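Local coordinates for cysteine desulfurase (Fervidobacterium islandicum, PDB 6A6E), which probably uses pyridoxal-5'-phosphate to strip sulfur from cysteine, leaving alanine, and passes it to the Suf system for iron-sulfur cluster assembly, at residues A[236-241]-A[300-305]; A[76-81]-A[292-297]; A[17-22]-A[404-409]. One frame throughout, in Å; residues are numbered along the deposited sequence.

Contact 1. Residues A[236-241]-A[300-305]. With PLP (pyridoxal-5'-phosphate), chain E.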
loop_
_atom_site.group_PDB
_atom_site.type_symbol
_atom_site.label_atom_id
_atom_site.label_comp_id
_atom_site.label_asym_id
_atom_site.label_seq_id
_atom_site.Cartn_x
_atom_site.Cartn_y
_atom_site.Cartn_z
ATOM N N LYS A 236 -11.618 -1.474 6.590
ATOM C CA LYS A 236 -13.035 -1.575 6.832
ATOM C C LYS A 236 -13.534 -2.842 7.525
ATOM O O LYS A 236 -14.719 -2.899 7.888
ATOM C CB LYS A 236 -13.867 -1.310 5.567
ATOM C CG LYS A 236 -13.756 0.151 5.107
ATOM C CD LYS A 236 -14.675 0.434 3.922
ATOM C CE LYS A 236 -14.410 1.813 3.372
ATOM N NZ LYS A 236 -15.190 1.989 2.105
ATOM N N ILE A 237 -12.625 -3.783 7.805
ATOM C CA ILE A 237 -12.947 -4.987 8.520
ATOM C C ILE A 237 -12.080 -5.153 9.758
ATOM O O ILE A 237 -11.502 -6.238 9.973
ATOM C CB ILE A 237 -12.905 -6.183 7.529
ATOM C CG1 ILE A 237 -13.475 -7.461 8.167
ATOM C CG2 ILE A 237 -11.538 -6.428 6.940
ATOM C CD1 ILE A 237 -13.652 -8.640 7.207
ATOM N N LEU A 238 -11.892 -4.077 10.522
ATOM C CA LEU A 238 -11.012 -4.055 11.699
ATOM C C LEU A 238 -9.531 -4.153 11.400
ATOM O O LEU A 238 -8.704 -4.152 12.309
ATOM C CB LEU A 238 -11.366 -5.166 12.719
ATOM C CG LEU A 238 -12.825 -5.345 13.083
ATOM C CD1 LEU A 238 -12.954 -6.568 13.964
ATOM C CD2 LEU A 238 -13.319 -4.132 13.848
ATOM N N GLY A 239 -9.158 -4.128 10.124
ATOM C CA GLY A 239 -7.789 -4.414 9.748
ATOM C C GLY A 239 -6.875 -3.237 9.622
ATOM O O GLY A 239 -7.293 -2.076 9.756
ATOM N N PRO A 240 -5.610 -3.525 9.373
ATOM C CA PRO A 240 -4.605 -2.502 9.119
ATOM C C PRO A 240 -4.971 -1.615 7.950
ATOM O O PRO A 240 -5.757 -1.999 7.098
ATOM C CB PRO A 240 -3.326 -3.304 8.815
ATOM C CG PRO A 240 -3.602 -4.763 9.085
ATOM C CD PRO A 240 -5.110 -4.904 9.074
ATOM N N THR A 241 -4.385 -0.425 7.911
ATOM C CA THR A 241 -4.450 0.363 6.710
ATOM C C THR A 241 -3.410 -0.134 5.728
ATOM O O THR A 241 -2.502 -0.878 6.073
ATOM C CB THR A 241 -4.268 1.895 6.970
ATOM O OG1 THR A 241 -3.106 2.138 7.767
ATOM C CG2 THR A 241 -5.459 2.471 7.765
ATOM N N ILE A 300 -8.969 -11.592 10.580
ATOM C CA ILE A 300 -9.836 -12.679 10.202
ATOM C C ILE A 300 -9.832 -13.771 11.301
ATOM O O ILE A 300 -10.913 -14.294 11.597
ATOM C CB ILE A 300 -9.463 -13.231 8.823
ATOM C CG1 ILE A 300 -9.810 -12.207 7.732
ATOM C CG2 ILE A 300 -10.246 -14.485 8.471
ATOM C CD1 ILE A 300 -9.200 -12.600 6.412
ATOM N N ASP A 301 -8.668 -14.137 11.890
ATOM C CA ASP A 301 -8.712 -15.083 12.992
ATOM C C ASP A 301 -9.610 -14.578 14.140
ATOM O O ASP A 301 -10.341 -15.363 14.745
ATOM C CB ASP A 301 -7.337 -15.400 13.612
ATOM C CG ASP A 301 -6.362 -16.095 12.638
ATOM O OD1 ASP A 301 -6.814 -16.738 11.650
ATOM O OD2 ASP A 301 -5.151 -15.990 12.896
ATOM N N TYR A 302 -9.512 -13.305 14.474
ATOM C CA TYR A 302 -10.345 -12.708 15.518
ATOM C C TYR A 302 -11.848 -12.807 15.203
ATOM O O TYR A 302 -12.679 -13.259 16.038
ATOM C CB TYR A 302 -9.932 -11.277 15.734
ATOM C CG TYR A 302 -10.776 -10.505 16.706
ATOM C CD1 TYR A 302 -10.585 -10.627 18.070
ATOM C CD2 TYR A 302 -11.761 -9.640 16.261
ATOM C CE1 TYR A 302 -11.363 -9.892 18.973
ATOM C CE2 TYR A 302 -12.578 -8.948 17.140
ATOM C CZ TYR A 302 -12.371 -9.065 18.498
ATOM O OH TYR A 302 -13.177 -8.339 19.373
ATOM N N LEU A 303 -12.226 -12.445 13.998
ATOM C CA LEU A 303 -13.601 -12.521 13.627
ATOM C C LEU A 303 -14.106 -13.972 13.687
ATOM O O LEU A 303 -15.243 -14.205 14.056
ATOM C CB LEU A 303 -13.829 -11.937 12.247
ATOM C CG LEU A 303 -13.615 -10.411 12.123
ATOM C CD1 LEU A 303 -13.620 -10.025 10.658
ATOM C CD2 LEU A 303 -14.734 -9.713 12.833
ATOM N N GLU A 304 -13.298 -14.942 13.260
ATOM C CA GLU A 304 -13.750 -16.322 13.229
ATOM C C GLU A 304 -13.794 -16.871 14.655
ATOM O O GLU A 304 -14.581 -17.735 14.889
ATOM C CB GLU A 304 -12.906 -17.232 12.339
ATOM C CG GLU A 304 -12.526 -16.687 10.985
ATOM C CD GLU A 304 -13.221 -17.275 9.791
ATOM O OE1 GLU A 304 -14.463 -17.277 9.789
ATOM O OE2 GLU A 304 -12.502 -17.625 8.795
ATOM N N SER A 305 -12.977 -16.372 15.585
ATOM C CA SER A 305 -13.069 -16.771 16.989
ATOM C C SER A 305 -14.374 -16.298 17.661
ATOM O O SER A 305 -14.954 -17.042 18.412
ATOM C CB SER A 305 -11.881 -16.305 17.830
ATOM O OG SER A 305 -12.068 -14.998 18.360
HETATM N N1 PLP E . -16.290 1.205 -2.585
HETATM C C2 PLP E . -17.098 1.218 -1.558
HETATM C C2A PLP E . -18.529 0.830 -1.717
HETATM C C3 PLP E . -16.549 1.668 -0.278
HETATM O O3 PLP E . -17.364 1.717 0.761
HETATM C C4 PLP E . -15.134 2.011 -0.158
HETATM C C4A PLP E . -14.496 2.373 1.094
HETATM C C5 PLP E . -14.331 1.993 -1.385
HETATM C C6 PLP E . -14.983 1.588 -2.510
HETATM C C5A PLP E . -12.860 2.422 -1.412
HETATM O O4P PLP E . -11.957 1.871 -0.465
HETATM P P PLP E . -10.448 2.385 -0.164
HETATM O O1P PLP E . -9.624 2.169 -1.371
HETATM O O2P PLP E . -10.688 3.804 0.266
HETATM O O3P PLP E . -10.078 1.445 0.943
#
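Leu303 reaches out of helix 290-306 with its two methyls spread over the loop that follows the cofactor lysine of this fold type I, class V aminotransferase-like enzyme. Its CD1 meets Ile237, and its CD2 meets Leu238. The Ile237 and Leu303 side chains slant across each other: with CG1 anti to the backbone N (chi1 -170°) and CD1 carried on in an extended line, Ile237 offers two carbons to one methyl, CG1 at 3.6 Å and CD1 at 3.7 Å from Leu303 CD1. One residue on, Leu238 CD1 is shared. It lies 3.8 Å from Leu303 CD2 and 4.0 Å from Tyr302 CE2, with the leucine running at about a right angle to the tyrosine. No hydrogen bond spans the two segments, so this is purely apolar packing; the Tyr302 hydroxyl is paired with Asp21. Phe89 of helix 70-90 also touches Ile237, while farther along the loop Thr241 is hydrogen-bonded to Tyr57 and Thr291 of the second subunit. The loop thus lies between the helix and the cofactor. Lys236 heads the same loop, and its side chain, extended beyond CG, ends in a covalent link consistent with the internal aldimine, with Lys236 NZ 1.3 Å from C4A of pyridoxal-5'-phosphate.

Contact 2. Residues A[76-81]-A[292-297]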
loop_
_atom_site.group_PDB
_atom_site.type_symbol
_atom_site.label_atom_id
_atom_site.label_comp_id
_atom_site.label_asym_id
_atom_site.label_seq_id
_atom_site.Cartn_x
_atom_site.Cartn_y
_atom_site.Cartn_z
ATOM N N THR A 76 8.250 -15.013 5.700
ATOM C CA THR A 76 7.688 -15.570 4.497
ATOM C C THR A 76 6.538 -16.543 4.787
ATOM O O THR A 76 5.436 -16.501 4.166
ATOM C CB THR A 76 8.778 -16.278 3.639
ATOM O OG1 THR A 76 9.810 -15.352 3.312
ATOM C CG2 THR A 76 8.203 -16.778 2.349
ATOM N N VAL A 77 6.783 -17.422 5.730
ATOM C CA VAL A 77 5.733 -18.367 6.192
ATOM C C VAL A 77 4.501 -17.617 6.727
ATOM O O VAL A 77 3.374 -17.917 6.356
ATOM C CB VAL A 77 6.341 -19.330 7.251
ATOM C CG1 VAL A 77 5.306 -20.121 7.995
ATOM C CG2 VAL A 77 7.345 -20.289 6.600
ATOM N N ALA A 78 4.715 -16.584 7.516
ATOM C CA ALA A 78 3.580 -15.855 8.092
ATOM C C ALA A 78 2.777 -15.191 6.999
ATOM O O ALA A 78 1.536 -15.214 7.048
ATOM C CB ALA A 78 4.037 -14.854 9.162
ATOM N N TYR A 79 3.454 -14.596 6.015
ATOM C CA TYR A 79 2.770 -13.939 4.889
ATOM C C TYR A 79 1.934 -14.915 4.063
ATOM O O TYR A 79 0.773 -14.652 3.730
ATOM C CB TYR A 79 3.789 -13.218 3.998
ATOM C CG TYR A 79 3.248 -12.397 2.871
ATOM C CD1 TYR A 79 2.728 -11.097 3.071
ATOM C CD2 TYR A 79 3.328 -12.871 1.541
ATOM C CE1 TYR A 79 2.273 -10.342 1.977
ATOM C CE2 TYR A 79 2.890 -12.107 0.458
ATOM C CZ TYR A 79 2.335 -10.855 0.688
ATOM O OH TYR A 79 1.920 -10.176 -0.436
ATOM N N GLU A 80 2.524 -16.025 3.649
ATOM C CA GLU A 80 1.728 -17.032 2.910
ATOM C C GLU A 80 0.594 -17.648 3.773
ATOM O O GLU A 80 -0.434 -17.937 3.244
ATOM C CB GLU A 80 2.606 -18.158 2.413
ATOM C CG GLU A 80 3.637 -17.824 1.289
ATOM C CD GLU A 80 3.790 -16.384 0.682
ATOM O OE1 GLU A 80 3.036 -15.914 -0.331
ATOM O OE2 GLU A 80 4.858 -15.787 1.142
ATOM N N GLN A 81 0.796 -17.822 5.084
ATOM C CA GLN A 81 -0.286 -18.241 5.993
ATOM C C GLN A 81 -1.420 -17.212 5.952
ATOM O O GLN A 81 -2.586 -17.596 5.912
ATOM C CB GLN A 81 0.185 -18.474 7.417
ATOM C CG GLN A 81 1.039 -19.770 7.514
ATOM C CD GLN A 81 1.642 -20.002 8.904
ATOM O OE1 GLN A 81 1.851 -19.066 9.676
ATOM N NE2 GLN A 81 1.930 -21.252 9.218
ATOM N N GLY A 292 0.848 -5.751 7.025
ATOM C CA GLY A 292 -0.598 -5.473 6.835
ATOM C C GLY A 292 -1.352 -6.743 6.449
ATOM O O GLY A 292 -2.452 -7.018 6.956
ATOM N N ALA A 293 -0.734 -7.515 5.569
ATOM C CA ALA A 293 -1.273 -8.820 5.186
ATOM C C ALA A 293 -1.375 -9.784 6.424
ATOM O O ALA A 293 -2.402 -10.356 6.688
ATOM C CB ALA A 293 -0.423 -9.419 4.128
ATOM N N VAL A 294 -0.292 -9.915 7.164
ATOM C CA VAL A 294 -0.247 -10.741 8.364
ATOM C C VAL A 294 -1.299 -10.250 9.367
ATOM O O VAL A 294 -2.026 -11.040 9.945
ATOM C CB VAL A 294 1.163 -10.736 9.005
ATOM C CG1 VAL A 294 1.185 -11.431 10.373
ATOM C CG2 VAL A 294 2.128 -11.461 8.126
ATOM N N GLY A 295 -1.370 -8.940 9.563
ATOM C CA GLY A 295 -2.404 -8.315 10.399
ATOM C C GLY A 295 -3.806 -8.585 9.945
ATOM O O GLY A 295 -4.695 -8.867 10.764
ATOM N N LEU A 296 -4.052 -8.503 8.660
ATOM C CA LEU A 296 -5.342 -8.847 8.121
ATOM C C LEU A 296 -5.733 -10.301 8.452
ATOM O O LEU A 296 -6.883 -10.606 8.777
ATOM C CB LEU A 296 -5.434 -8.586 6.627
ATOM C CG LEU A 296 -6.758 -8.910 5.929
ATOM C CD1 LEU A 296 -7.867 -8.060 6.520
ATOM C CD2 LEU A 296 -6.681 -8.658 4.465
ATOM N N GLY A 297 -4.780 -11.187 8.259
ATOM C CA GLY A 297 -4.917 -12.588 8.654
ATOM C C GLY A 297 -5.318 -12.742 10.124
ATOM O O GLY A 297 -6.216 -13.501 10.441
#
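Ala293 and Val294, neighbours on helix 290-306, meet helix 70-90 in a helix-helix crossing where the short axes pass 8.5 Å apart at 53°: Ala293 packs on the Tyr79 ring, and Val294 on Ala78 and the backbone next to it. Two apolar side-chain contacts come first. Ala293 points its CB at the other helix and sets it 3.6 Å from Tyr79 CE1 and 3.7 Å from Tyr79 CD1, so the methyl meets the CD1-CE1 bond of the ring obliquely. The tyrosine ring comes there because CG stands anti to the backbone N (chi1 -175°), which brings its far end nearer to helix 290-306 than its CB direction alone would suggest. Val294 supplies the other contact: its CG2 lies 4.0 Å from Ala78 CB. A second kind of contact is side chain on backbone. The same Val294 CG2 sits 3.9 Å from Ala78 O and 4.0 Å from Tyr79 N, so the methyl lies against the peptide that joins the two residues, and the CA atoms of Tyr79 and Val294 come within 5.6 Å. Polar bonding across the pair is absent: the buried Tyr79 hydroxyl is satisfied by Glu284, and Glu80, whose OE2 lies in plane at an edge of the Tyr79 ring, forms a salt bridge with Arg83 through OE1. Around the crossing, Phe56 of helix 47-59 touches both Ala78 and Val294, and Phe99 of strand 97-100, an outer strand of the seven-stranded sheet, meets the Tyr79 ring.

Contact 3. Residues A[17-22]-A[404-409]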
loop_
_atom_site.group_PDB
_atom_site.type_symbol
_atom_site.label_atom_id
_atom_site.label_comp_id
_atom_site.label_asym_id
_atom_site.label_seq_id
_atom_site.Cartn_x
_atom_site.Cartn_y
_atom_site.Cartn_z
ATOM N N ASN A 17 -16.910 -8.487 26.527
ATOM C CA ASN A 17 -15.547 -8.849 26.143
ATOM C C ASN A 17 -15.130 -8.252 24.784
ATOM O O ASN A 17 -14.007 -7.739 24.631
ATOM C CB ASN A 17 -15.426 -10.369 26.030
ATOM C CG ASN A 17 -15.218 -11.033 27.364
ATOM O OD1 ASN A 17 -14.832 -10.394 28.331
ATOM N ND2 ASN A 17 -15.480 -12.325 27.417
ATOM N N ILE A 18 -16.037 -8.340 23.813
ATOM C CA ILE A 18 -15.822 -7.691 22.530
ATOM C C ILE A 18 -15.564 -6.195 22.677
ATOM O O ILE A 18 -14.510 -5.714 22.253
ATOM C CB ILE A 18 -16.950 -8.004 21.578
ATOM C CG1 ILE A 18 -16.893 -9.505 21.258
ATOM C CG2 ILE A 18 -16.848 -7.134 20.326
ATOM C CD1 ILE A 18 -18.167 -10.050 20.596
ATOM N N LEU A 19 -16.469 -5.455 23.330
ATOM C CA LEU A 19 -16.266 -4.045 23.499
ATOM C C LEU A 19 -14.944 -3.742 24.186
ATOM O O LEU A 19 -14.259 -2.735 23.856
ATOM C CB LEU A 19 -17.435 -3.404 24.271
ATOM C CG LEU A 19 -18.723 -2.942 23.568
ATOM C CD1 LEU A 19 -19.064 -3.703 22.316
ATOM C CD2 LEU A 19 -19.894 -3.010 24.560
ATOM N N ASN A 20 -14.532 -4.581 25.128
ATOM C CA ASN A 20 -13.262 -4.281 25.789
ATOM C C ASN A 20 -12.036 -4.450 24.857
ATOM O O ASN A 20 -10.971 -4.008 25.180
ATOM C CB ASN A 20 -13.096 -5.101 27.090
ATOM C CG ASN A 20 -13.872 -4.487 28.283
ATOM O OD1 ASN A 20 -14.260 -3.284 28.272
ATOM N ND2 ASN A 20 -14.118 -5.323 29.326
ATOM N N ASP A 21 -12.204 -5.115 23.721
ATOM C CA ASP A 21 -11.125 -5.283 22.728
ATOM C C ASP A 21 -10.803 -3.957 21.999
ATOM O O ASP A 21 -9.753 -3.883 21.370
ATOM C CB ASP A 21 -11.527 -6.325 21.682
ATOM C CG ASP A 21 -11.508 -7.740 22.217
ATOM O OD1 ASP A 21 -10.626 -7.991 23.025
ATOM O OD2 ASP A 21 -12.315 -8.586 21.768
ATOM N N PHE A 22 -11.683 -2.935 22.077
ATOM C CA PHE A 22 -11.524 -1.670 21.317
ATOM C C PHE A 22 -11.261 -0.462 22.183
ATOM O O PHE A 22 -12.191 0.202 22.606
ATOM C CB PHE A 22 -12.734 -1.458 20.450
ATOM C CG PHE A 22 -12.913 -2.550 19.481
ATOM C CD1 PHE A 22 -13.610 -3.697 19.852
ATOM C CD2 PHE A 22 -12.273 -2.528 18.230
ATOM C CE1 PHE A 22 -13.737 -4.778 19.000
ATOM C CE2 PHE A 22 -12.436 -3.613 17.345
ATOM C CZ PHE A 22 -13.143 -4.758 17.740
ATOM N N TYR A 404 -18.817 -3.591 17.355
ATOM C CA TYR A 404 -18.698 -3.060 18.681
ATOM C C TYR A 404 -19.799 -1.967 18.953
ATOM O O TYR A 404 -19.734 -1.262 19.957
ATOM C CB TYR A 404 -17.260 -2.469 18.910
ATOM C CG TYR A 404 -16.742 -1.718 17.666
ATOM C CD1 TYR A 404 -17.379 -0.547 17.202
ATOM C CD2 TYR A 404 -15.699 -2.241 16.905
ATOM C CE1 TYR A 404 -16.973 0.097 16.037
ATOM C CE2 TYR A 404 -15.280 -1.628 15.701
ATOM C CZ TYR A 404 -15.911 -0.466 15.277
ATOM O OH TYR A 404 -15.538 0.108 14.120
ATOM N N ASN A 405 -20.749 -1.785 18.068
ATOM C CA ASN A 405 -21.852 -0.860 18.348
ATOM C C ASN A 405 -23.002 -1.560 19.114
ATOM O O ASN A 405 -23.117 -2.782 19.115
ATOM C CB ASN A 405 -22.408 -0.199 17.078
ATOM C CG ASN A 405 -21.459 0.830 16.481
ATOM O OD1 ASN A 405 -21.116 0.723 15.285
ATOM N ND2 ASN A 405 -21.012 1.825 17.291
ATOM N N THR A 406 -23.821 -0.758 19.781
ATOM C CA THR A 406 -24.945 -1.239 20.610
ATOM C C THR A 406 -26.229 -0.513 20.267
ATOM O O THR A 406 -26.237 0.505 19.554
ATOM C CB THR A 406 -24.675 -1.013 22.116
ATOM O OG1 THR A 406 -24.678 0.394 22.400
ATOM C CG2 THR A 406 -23.353 -1.665 22.539
ATOM N N LYS A 407 -27.338 -1.038 20.755
ATOM C CA LYS A 407 -28.583 -0.318 20.613
ATOM C C LYS A 407 -28.570 0.952 21.386
ATOM O O LYS A 407 -29.125 1.941 20.949
ATOM C CB LYS A 407 -29.746 -1.178 21.049
ATOM C CG LYS A 407 -30.086 -2.173 19.968
ATOM C CD LYS A 407 -31.177 -3.107 20.439
ATOM C CE LYS A 407 -31.778 -3.866 19.278
ATOM N NZ LYS A 407 -31.975 -5.253 19.748
ATOM N N GLU A 408 -27.886 0.963 22.518
ATOM C CA GLU A 408 -27.712 2.220 23.232
ATOM C C GLU A 408 -26.999 3.324 22.423
ATOM O O GLU A 408 -27.398 4.510 22.477
ATOM C CB GLU A 408 -27.024 1.989 24.564
ATOM C CG GLU A 408 -26.886 3.310 25.297
ATOM C CD GLU A 408 -26.199 3.193 26.634
ATOM O OE1 GLU A 408 -26.889 2.806 27.608
ATOM O OE2 GLU A 408 -24.995 3.538 26.719
ATOM N N ASP A 409 -25.943 2.946 21.670
ATOM C CA ASP A 409 -25.278 3.881 20.742
ATOM C C ASP A 409 -26.290 4.520 19.824
ATOM O O ASP A 409 -26.302 5.734 19.605
ATOM C CB ASP A 409 -24.232 3.168 19.868
ATOM C CG ASP A 409 -23.017 2.715 20.626
ATOM O OD1 ASP A 409 -22.667 3.321 21.669
ATOM O OD2 ASP A 409 -22.302 1.779 20.112
#
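Tyr404 is wedged against Leu19 and Phe22, and its side chain can be followed outward. CB lies 4.0 Å from both Leu19 CD1 and Phe22 CD1. CG then turns into the crowded position between the backbone N and the carbonyl carbon (chi1 40°). This carries CD2 over the centre of the Phe22 ring, 3.5 Å above its plane, in an edge-to-face pair with planes at 58° and centroids 4.7 Å apart. CE2 still touches Phe22 CE2, and the hydroxyl at the tip leaves the pair to hydrogen-bond with Asn39 and Leu44. Replacing Phe22 by an alanine removes the face beneath CD2, which is likely to open a gap beside Tyr404 and let its ring shift. At the backbone of the tyrosine, Leu19 CD1 lies 3.5 Å from Tyr404 O, and Leu19 CD2 reaches the Thr406 CG2 methyl. Thr406 also starts helix 407-423 with a capping box: Asp409 N donates to Thr406 OG1 (2.9 Å), and Thr406 N donates back to Asp409 OD2 (3.0 Å). That carboxylate oxygen is gripped twice, since Asn405 ND2 reaches it almost straight (169°) from the opposite face of the carboxylate plane. Asp409 OD1 forms a salt bridge with Arg33 of strand 32-36, in the six-stranded sheet, and Tyr36 of the same strand packs on Tyr404. On the N-terminal side, Ile18 and Phe22 lean on Tyr302 of helix 290-306, so helix 12-20 and the turn after it bridge that helix and the start of helix 407-423.

Contacts 1 and 2 share helix 290-306 and have centres about 12 Å apart; they touch where Pro240 and Ile237 pack on its 292-297 portion. The centre of contact 3 is about 15 Å from that of contact 1 and about 27 Å from that of contact 2, so contact 1 stands between them. It joins contact 3 through Leu238, which packs on Phe22 and Tyr404, and through the Tyr302 hydroxyl beside Asp21. Along the chain, contact 3 encloses the others, whose segments alternate: 76-81, 236-241, 292-297, 300-305. Helix 290-306 is thus the common element, touching helix 70-90, the cofactor-lysine loop and, through Tyr302, the N-terminal segment.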